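Local structure of MlnD (Bacillus methylotrophicus, 5IL5) at residues 35-40 with 47-52; 93-98 with 137-142; 187-192 with 201-206. The protein is a trans-AT polyketide synthase subunit whose dehydratase domain, the part crystallised, probably eliminates water from beta-hydroxyacyl intermediates while macrolactin is built. All blocks are in the same frame, centred on the assembly; numbering follows the deposited sequence.

Interaction 1 (35-40 with 47-52)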
# COMPACT_ATOMS: atom_id res chain seq x y z
N TYR A 35 -0.32 -11.20 -9.36
CA TYR A 35 -1.45 -11.58 -8.52
C TYR A 35 -1.73 -10.59 -7.40
O TYR A 35 -2.71 -10.77 -6.68
CB TYR A 35 -1.23 -12.97 -7.90
CG TYR A 35 -0.71 -14.04 -8.84
CD1 TYR A 35 -1.22 -14.19 -10.12
CD2 TYR A 35 0.25 -14.95 -8.41
CE1 TYR A 35 -0.76 -15.19 -10.96
CE2 TYR A 35 0.71 -15.94 -9.24
CZ TYR A 35 0.20 -16.06 -10.51
OH TYR A 35 0.66 -17.05 -11.34
N ILE A 36 -0.91 -9.56 -7.23
CA ILE A 36 -1.08 -8.57 -6.17
C ILE A 36 -1.19 -7.19 -6.80
O ILE A 36 -0.26 -6.74 -7.48
CB ILE A 36 0.07 -8.62 -5.14
CG1 ILE A 36 0.23 -10.04 -4.57
CG2 ILE A 36 -0.14 -7.60 -4.03
CD1 ILE A 36 1.51 -10.25 -3.78
N SER A 37 -2.33 -6.53 -6.59
CA SER A 37 -2.57 -5.25 -7.26
C SER A 37 -2.06 -4.06 -6.46
O SER A 37 -1.56 -3.10 -7.05
CB SER A 37 -4.07 -5.08 -7.55
OG SER A 37 -4.83 -4.96 -6.36
N CYS A 38 -2.15 -4.09 -5.14
CA CYS A 38 -1.73 -2.95 -4.34
C CYS A 38 -1.61 -3.34 -2.88
O CYS A 38 -2.05 -4.42 -2.47
CB CYS A 38 -2.71 -1.78 -4.50
SG CYS A 38 -4.40 -2.14 -4.00
N ASN A 39 -1.02 -2.43 -2.11
CA ASN A 39 -0.83 -2.59 -0.67
C ASN A 39 -1.96 -1.87 0.06
O ASN A 39 -2.18 -0.68 -0.15
CB ASN A 39 0.54 -2.05 -0.25
CG ASN A 39 0.81 -2.21 1.23
OD1 ASN A 39 -0.11 -2.35 2.03
ND2 ASN A 39 2.08 -2.22 1.59
N ILE A 40 -2.69 -2.62 0.90
CA ILE A 40 -3.82 -2.06 1.65
C ILE A 40 -3.60 -2.22 3.15
O ILE A 40 -4.55 -2.37 3.91
CB ILE A 40 -5.13 -2.74 1.22
CG1 ILE A 40 -4.96 -4.27 1.22
CG2 ILE A 40 -5.53 -2.23 -0.15
CD1 ILE A 40 -6.25 -5.03 1.36
N LYS A 47 -1.24 -5.96 4.93
CA LYS A 47 -2.02 -6.77 4.02
C LYS A 47 -2.01 -6.18 2.62
O LYS A 47 -1.82 -4.97 2.44
CB LYS A 47 -3.46 -6.91 4.53
CG LYS A 47 -4.08 -5.58 4.92
CD LYS A 47 -5.38 -5.78 5.65
CE LYS A 47 -5.77 -4.52 6.37
NZ LYS A 47 -7.17 -4.57 6.82
N PHE A 48 -2.24 -7.06 1.63
CA PHE A 48 -2.24 -6.71 0.22
C PHE A 48 -3.51 -7.23 -0.43
O PHE A 48 -4.10 -8.21 0.02
CB PHE A 48 -1.04 -7.31 -0.52
CG PHE A 48 0.31 -6.89 0.01
CD1 PHE A 48 0.87 -7.53 1.10
CD2 PHE A 48 1.04 -5.91 -0.63
CE1 PHE A 48 2.12 -7.16 1.57
CE2 PHE A 48 2.28 -5.54 -0.17
CZ PHE A 48 2.82 -6.17 0.93
N LEU A 49 -3.92 -6.57 -1.52
CA LEU A 49 -5.09 -6.96 -2.29
C LEU A 49 -4.69 -7.93 -3.40
O LEU A 49 -3.80 -7.63 -4.21
CB LEU A 49 -5.76 -5.72 -2.88
CG LEU A 49 -7.20 -5.83 -3.38
CD1 LEU A 49 -7.77 -4.44 -3.51
CD2 LEU A 49 -7.31 -6.57 -4.69
N ILE A 50 -5.34 -9.08 -3.45
CA ILE A 50 -5.09 -10.09 -4.48
C ILE A 50 -6.09 -9.90 -5.61
O ILE A 50 -7.29 -9.72 -5.36
CB ILE A 50 -5.20 -11.51 -3.89
CG1 ILE A 50 -4.23 -11.72 -2.72
CG2 ILE A 50 -4.98 -12.56 -4.99
CD1 ILE A 50 -2.84 -12.14 -3.10
N ASN A 51 -5.62 -10.00 -6.85
CA ASN A 51 -6.52 -9.96 -7.99
C ASN A 51 -5.98 -10.88 -9.07
O ASN A 51 -4.97 -10.57 -9.71
CB ASN A 51 -6.70 -8.54 -8.53
CG ASN A 51 -7.67 -8.48 -9.69
OD1 ASN A 51 -8.49 -9.39 -9.88
ND2 ASN A 51 -7.62 -7.39 -10.45
N VAL A 52 -6.65 -12.01 -9.27
CA VAL A 52 -6.31 -12.99 -10.30
C VAL A 52 -7.42 -13.11 -11.35
O VAL A 52 -7.46 -14.09 -12.09
CB VAL A 52 -6.00 -14.36 -9.69
CG1 VAL A 52 -4.74 -14.30 -8.85
CG2 VAL A 52 -7.18 -14.88 -8.89

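Interaction 2 (93-98 with 137-142)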
# COMPACT_ATOMS: atom_id res chain seq x y z
N LEU A 93 8.99 -21.53 3.03
CA LEU A 93 7.66 -21.44 3.61
C LEU A 93 7.40 -22.76 4.30
O LEU A 93 7.75 -23.82 3.77
CB LEU A 93 6.60 -21.15 2.55
CG LEU A 93 6.87 -19.87 1.76
CD1 LEU A 93 7.72 -20.17 0.53
CD2 LEU A 93 5.61 -19.12 1.38
N THR A 94 6.82 -22.70 5.49
CA THR A 94 6.59 -23.91 6.26
C THR A 94 5.15 -23.95 6.72
O THR A 94 4.47 -22.92 6.81
CB THR A 94 7.55 -24.01 7.46
OG1 THR A 94 7.29 -22.95 8.39
CG2 THR A 94 9.00 -23.89 6.97
N GLU A 95 4.68 -25.17 7.01
CA GLU A 95 3.38 -25.41 7.61
C GLU A 95 2.27 -24.73 6.81
O GLU A 95 1.53 -23.89 7.30
CB GLU A 95 3.36 -24.94 9.06
CG GLU A 95 4.55 -25.40 9.89
CD GLU A 95 4.52 -24.81 11.28
OE1 GLU A 95 3.44 -24.29 11.66
OE2 GLU A 95 5.56 -24.88 11.97
N LEU A 96 2.19 -25.10 5.54
CA LEU A 96 1.15 -24.58 4.66
C LEU A 96 -0.14 -25.37 4.87
O LEU A 96 -0.11 -26.60 5.00
CB LEU A 96 1.58 -24.65 3.20
CG LEU A 96 2.88 -23.93 2.83
CD1 LEU A 96 4.10 -24.81 3.08
CD2 LEU A 96 2.83 -23.50 1.38
N SER A 97 -1.26 -24.67 4.91
CA SER A 97 -2.56 -25.28 5.13
C SER A 97 -3.55 -24.73 4.11
O SER A 97 -3.77 -23.52 4.05
CB SER A 97 -3.05 -25.01 6.56
OG SER A 97 -4.30 -25.63 6.78
N PHE A 98 -4.15 -25.62 3.32
CA PHE A 98 -5.14 -25.23 2.32
C PHE A 98 -6.52 -25.68 2.80
O PHE A 98 -6.75 -26.87 3.01
CB PHE A 98 -4.80 -25.83 0.96
CG PHE A 98 -3.52 -25.30 0.37
CD1 PHE A 98 -2.29 -25.79 0.78
CD2 PHE A 98 -3.55 -24.28 -0.57
CE1 PHE A 98 -1.11 -25.29 0.24
CE2 PHE A 98 -2.38 -23.78 -1.10
CZ PHE A 98 -1.17 -24.28 -0.70
N SER A 137 -3.25 -20.90 4.45
CA SER A 137 -2.44 -20.22 5.46
C SER A 137 -1.07 -20.88 5.51
O SER A 137 -0.89 -22.02 5.07
CB SER A 137 -3.09 -20.25 6.85
OG SER A 137 -3.39 -21.57 7.26
N GLY A 138 -0.11 -20.16 6.06
CA GLY A 138 1.23 -20.69 6.18
C GLY A 138 2.14 -19.76 6.94
O GLY A 138 1.70 -18.74 7.49
N ARG A 139 3.40 -20.16 7.00
CA ARG A 139 4.44 -19.42 7.68
C ARG A 139 5.54 -19.02 6.70
O ARG A 139 5.71 -19.63 5.64
CB ARG A 139 5.03 -20.24 8.81
CG ARG A 139 4.10 -20.38 9.99
CD ARG A 139 4.80 -21.10 11.11
NE ARG A 139 6.04 -20.43 11.47
CZ ARG A 139 6.12 -19.30 12.16
NH1 ARG A 139 5.02 -18.68 12.58
NH2 ARG A 139 7.30 -18.77 12.42
N LEU A 140 6.29 -18.00 7.09
CA LEU A 140 7.37 -17.47 6.30
C LEU A 140 8.64 -17.44 7.13
O LEU A 140 8.62 -16.98 8.28
CB LEU A 140 7.04 -16.06 5.79
CG LEU A 140 5.70 -15.96 5.07
CD1 LEU A 140 5.18 -14.53 5.08
CD2 LEU A 140 5.86 -16.46 3.65
N GLU A 141 9.72 -17.96 6.58
CA GLU A 141 11.02 -17.83 7.21
C GLU A 141 11.58 -16.46 6.84
O GLU A 141 11.72 -16.15 5.65
CB GLU A 141 11.96 -18.94 6.76
CG GLU A 141 13.40 -18.67 7.12
CD GLU A 141 14.18 -19.92 7.47
OE1 GLU A 141 13.67 -21.04 7.22
OE2 GLU A 141 15.31 -19.78 8.00
N LEU A 142 11.91 -15.65 7.85
CA LEU A 142 12.42 -14.31 7.61
C LEU A 142 13.91 -14.18 7.83
O LEU A 142 14.52 -13.25 7.28
CB LEU A 142 11.68 -13.30 8.50
CG LEU A 142 10.17 -13.24 8.31
CD1 LEU A 142 9.61 -12.04 9.06
CD2 LEU A 142 9.82 -13.17 6.83

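Interaction 3 (187-192 with 201-206)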
# COMPACT_ATOMS: atom_id res chain seq x y z
N ALA A 187 2.01 -27.74 -18.83
CA ALA A 187 3.43 -27.66 -19.11
C ALA A 187 4.10 -29.02 -19.25
O ALA A 187 5.25 -29.08 -19.71
CB ALA A 187 4.13 -26.86 -18.00
N ALA A 188 3.44 -30.10 -18.87
CA ALA A 188 4.02 -31.43 -18.97
C ALA A 188 4.13 -31.87 -20.43
O ALA A 188 3.13 -31.87 -21.16
CB ALA A 188 3.19 -32.43 -18.17
N GLU A 189 5.34 -32.24 -20.85
CA GLU A 189 5.56 -32.78 -22.19
C GLU A 189 5.46 -34.30 -22.21
O GLU A 189 4.87 -34.87 -23.14
CB GLU A 189 6.92 -32.33 -22.74
CG GLU A 189 7.00 -30.86 -23.14
CD GLU A 189 8.12 -30.58 -24.12
OE1 GLU A 189 9.05 -31.41 -24.21
OE2 GLU A 189 8.07 -29.53 -24.80
N HIS A 190 6.04 -34.99 -21.22
CA HIS A 190 5.88 -36.44 -21.12
C HIS A 190 6.20 -36.87 -19.69
O HIS A 190 6.74 -36.09 -18.90
CB HIS A 190 6.75 -37.18 -22.14
CG HIS A 190 8.21 -36.91 -22.01
ND1 HIS A 190 9.00 -37.50 -21.04
CD2 HIS A 190 9.04 -36.12 -22.74
CE1 HIS A 190 10.24 -37.08 -21.17
NE2 HIS A 190 10.30 -36.25 -22.20
N CYS A 191 5.86 -38.12 -19.39
CA CYS A 191 5.85 -38.62 -18.02
C CYS A 191 6.46 -40.02 -17.95
O CYS A 191 6.17 -40.87 -18.80
CB CYS A 191 4.41 -38.64 -17.49
SG CYS A 191 4.10 -39.49 -15.94
N VAL A 192 7.30 -40.25 -16.94
CA VAL A 192 7.84 -41.57 -16.61
C VAL A 192 7.49 -41.89 -15.16
O VAL A 192 7.79 -41.11 -14.26
CB VAL A 192 9.37 -41.65 -16.79
CG1 VAL A 192 9.88 -43.06 -16.47
CG2 VAL A 192 9.76 -41.28 -18.21
N LYS A 201 8.69 -34.32 -17.64
CA LYS A 201 9.40 -33.37 -18.49
C LYS A 201 8.48 -32.19 -18.73
O LYS A 201 7.38 -32.35 -19.26
CB LYS A 201 9.81 -34.00 -19.82
CG LYS A 201 10.33 -32.97 -20.82
CD LYS A 201 11.65 -32.39 -20.36
CE LYS A 201 12.25 -31.52 -21.45
NZ LYS A 201 11.61 -30.17 -21.44
N ILE A 202 8.93 -31.00 -18.34
CA ILE A 202 8.09 -29.82 -18.44
C ILE A 202 8.80 -28.79 -19.30
O ILE A 202 10.02 -28.80 -19.47
CB ILE A 202 7.74 -29.24 -17.07
CG1 ILE A 202 8.99 -28.85 -16.28
CG2 ILE A 202 6.93 -30.25 -16.29
CD1 ILE A 202 8.74 -27.78 -15.23
N LYS A 203 7.99 -27.90 -19.87
CA LYS A 203 8.49 -26.76 -20.62
C LYS A 203 7.80 -25.54 -20.06
O LYS A 203 6.58 -25.38 -20.21
CB LYS A 203 8.26 -26.94 -22.12
CG LYS A 203 8.67 -25.77 -22.96
CD LYS A 203 8.48 -26.07 -24.44
CE LYS A 203 8.63 -24.81 -25.25
NZ LYS A 203 10.00 -24.29 -25.15
N ALA A 204 8.57 -24.67 -19.41
CA ALA A 204 7.99 -23.48 -18.82
C ALA A 204 7.55 -22.54 -19.93
O ALA A 204 8.04 -22.59 -21.06
CB ALA A 204 8.98 -22.79 -17.89
N LYS A 205 6.61 -21.68 -19.59
CA LYS A 205 6.07 -20.72 -20.54
C LYS A 205 6.58 -19.35 -20.12
O LYS A 205 6.35 -18.94 -18.98
CB LYS A 205 4.54 -20.78 -20.51
CG LYS A 205 4.00 -22.14 -20.94
CD LYS A 205 2.58 -22.32 -20.47
CE LYS A 205 2.06 -23.69 -20.86
NZ LYS A 205 0.80 -23.96 -20.15
N ALA A 206 7.25 -18.66 -21.02
CA ALA A 206 7.70 -17.32 -20.68
C ALA A 206 6.47 -16.47 -20.41
O ALA A 206 5.52 -16.45 -21.20
CB ALA A 206 8.55 -16.71 -21.79

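Interaction 1 (35-40 with 47-52)
Asn-39 lays its side-chain amide obliquely against the ring of Phe-48, with Asn-39 ND2 3.8 Å from Phe-48 CE2 and the two planes 40° apart. The amide gets there because its CG stands anti to the backbone N (chi1 -179°). On the same face of this antiparallel hairpin, Ile-36 reaches Phe-48 with its CG2 branch, 3.6 Å from Phe-48 CB, while its CG1 branch meets Ile-50 CD1 at 4.0 Å. Beyond the strands, Tyr-35 turns its ring obliquely to Val-52, whose CG1 lies 3.7 Å from Tyr-35 CD1. Ile-36, Phe-48 and Val-52 also touch helix 74-86, so this part of the contact packs on that helix. Leu-49, on the reverse face with Cys-38, sets CB near Cys-38 SG and brings CD2 to 3.4 Å from OG of Ser-37, which points at its strand. Leu-49 O takes the N-H of Ser-37, and Leu-49 N gives almost straight to Cys-38 O (3.0 Å, 169° at the hydrogen). Asn-39 OD1 is hydrogen-bonded to Ser-41 OG, while ND2 makes a weak hydrogen bond to Ser-41 O of the second subunit. The chemistry is therefore divided: apolar branches pack the hairpin on helix 74-86, whereas a buried amide, with a partner for its oxygen and a weak one for its nitrogen, carries the strand pair to the dimer interface.

Interaction 2 (93-98 with 137-142)
Leu-93 and Leu-140 lie side by side and point the same way, touching through their CD2 methyls at 3.5 Å, and both also rest on Tyr-124 of strand 122-128. Thr-94 comes next and pairs with Arg-139 through two backbone bonds. Arg-139 N reaches Thr-94 O at 3.0 Å, whereas the return bond from Thr-94 N to Arg-139 O is longer, with the donor 51° out of the carbonyl plane. On the side-chain face of this pair Thr-94 OG1 sits 3.6 Å from Arg-139 CB and near the edge of the guanidinium. At Glu-95 the backbone takes positive phi (53°) and the register slips by one residue, a beta bulge. The Glu-95 side chain runs alongside Arg-139, with Glu-95 OE1 3.5 Å from Arg-139 CD. Glu-95 OE2, however, is 4.5 Å from Arg-139 NE and well out of the guanidinium plane, so no N-H points at it and at most a charge attraction is likely; Arg-139 NH1 has a long, weak ion pair with Asp-118. Past the bulge, Leu-96 turns from strand 137-140 toward helix 74-86, and its CA meets Ser-137 O at 3.3 Å. Ser-97 restores the ladder: Ser-97 N bonds Ser-137 O, and Ser-137 N returns to Ser-97 O, both at 2.7 Å. Strand 92-98 also bonds to strand 239-245, so this bulged antiparallel pair belongs to the N-terminal hotdog at its junction with the C-terminal one, as in the double-hotdog fold of polyketide dehydratases.

Interaction 3 (187-192 with 201-206)
Lys-201 and the pair Glu-189 and His-190 share the straightest polar links of the contact. Lys-201 N gives to His-190 O at 2.9 Å with 171° at the hydrogen, and Lys-201 O takes the N-H of Glu-189; in both bonds the donor lies close to the carbonyl axis. One residue of strand 197-202 thus serves two successive residues of strand 188-194. A third backbone bond, from Lys-203 N to Ala-187 O (3.0 Å), continues the ladder beyond the slip in register. Among the side chains, Glu-189 runs beside Lys-201 and points the same way, but the salt bridge between Glu-189 OE1 and Lys-201 NZ is long at 4.0 Å. The ammonium is held nearer home: Lys-201 NZ bonds Ile-202 O at 2.9 Å, coming in 50° above the carbonyl plane, which the bends at chi2 and chi4 make possible. The other carboxylate oxygen, Glu-189 OE2, meets the aliphatic part of Lys-203, 3.5 Å from Lys-203 CD.

Packing begins where Lys-201 CB lies over one face of the His-190 ring, a CH-pi contact 3.5 Å from the centroid and 19° off the normal. On the opposite face of the strand pair, Ile-202 brings CG2 to 4.1 Å from Ala-188 CA. Around it, Ala-187 and Ile-202 both touch Ser-220 of helix 215-229, while Ala-188 packs on Phe-170 of helix 167-176. Two residues facing one, with Glu-189 in the first position and His-190 in the second, define a classic beta bulge; here it interrupts the antiparallel hairpin of strands 188-194 and 197-202 in the C-terminal hotdog, whose sheet wraps helix 215-229.

Along the chain the three contacts follow one another without overlap. Interactions 1 and 2 lie in the N-terminal hotdog, their centres about 18 Å apart, and strands 111-117 and 122-128 bridge from strand 46-50 to strand 134-140; helix 74-86 covers side chains from both. Interaction 3 belongs to the C-terminal hotdog, its centre about 29 Å from that of interaction 1 and about 27 Å from that of interaction 2, which lies on the opposite side of the chain's centre from it. Strand 92-98 of interaction 2 meets strand 239-245, where the two halves join. The series therefore runs from the dimer-facing hairpin through the junction of the two hotdogs to the hairpin of the second half.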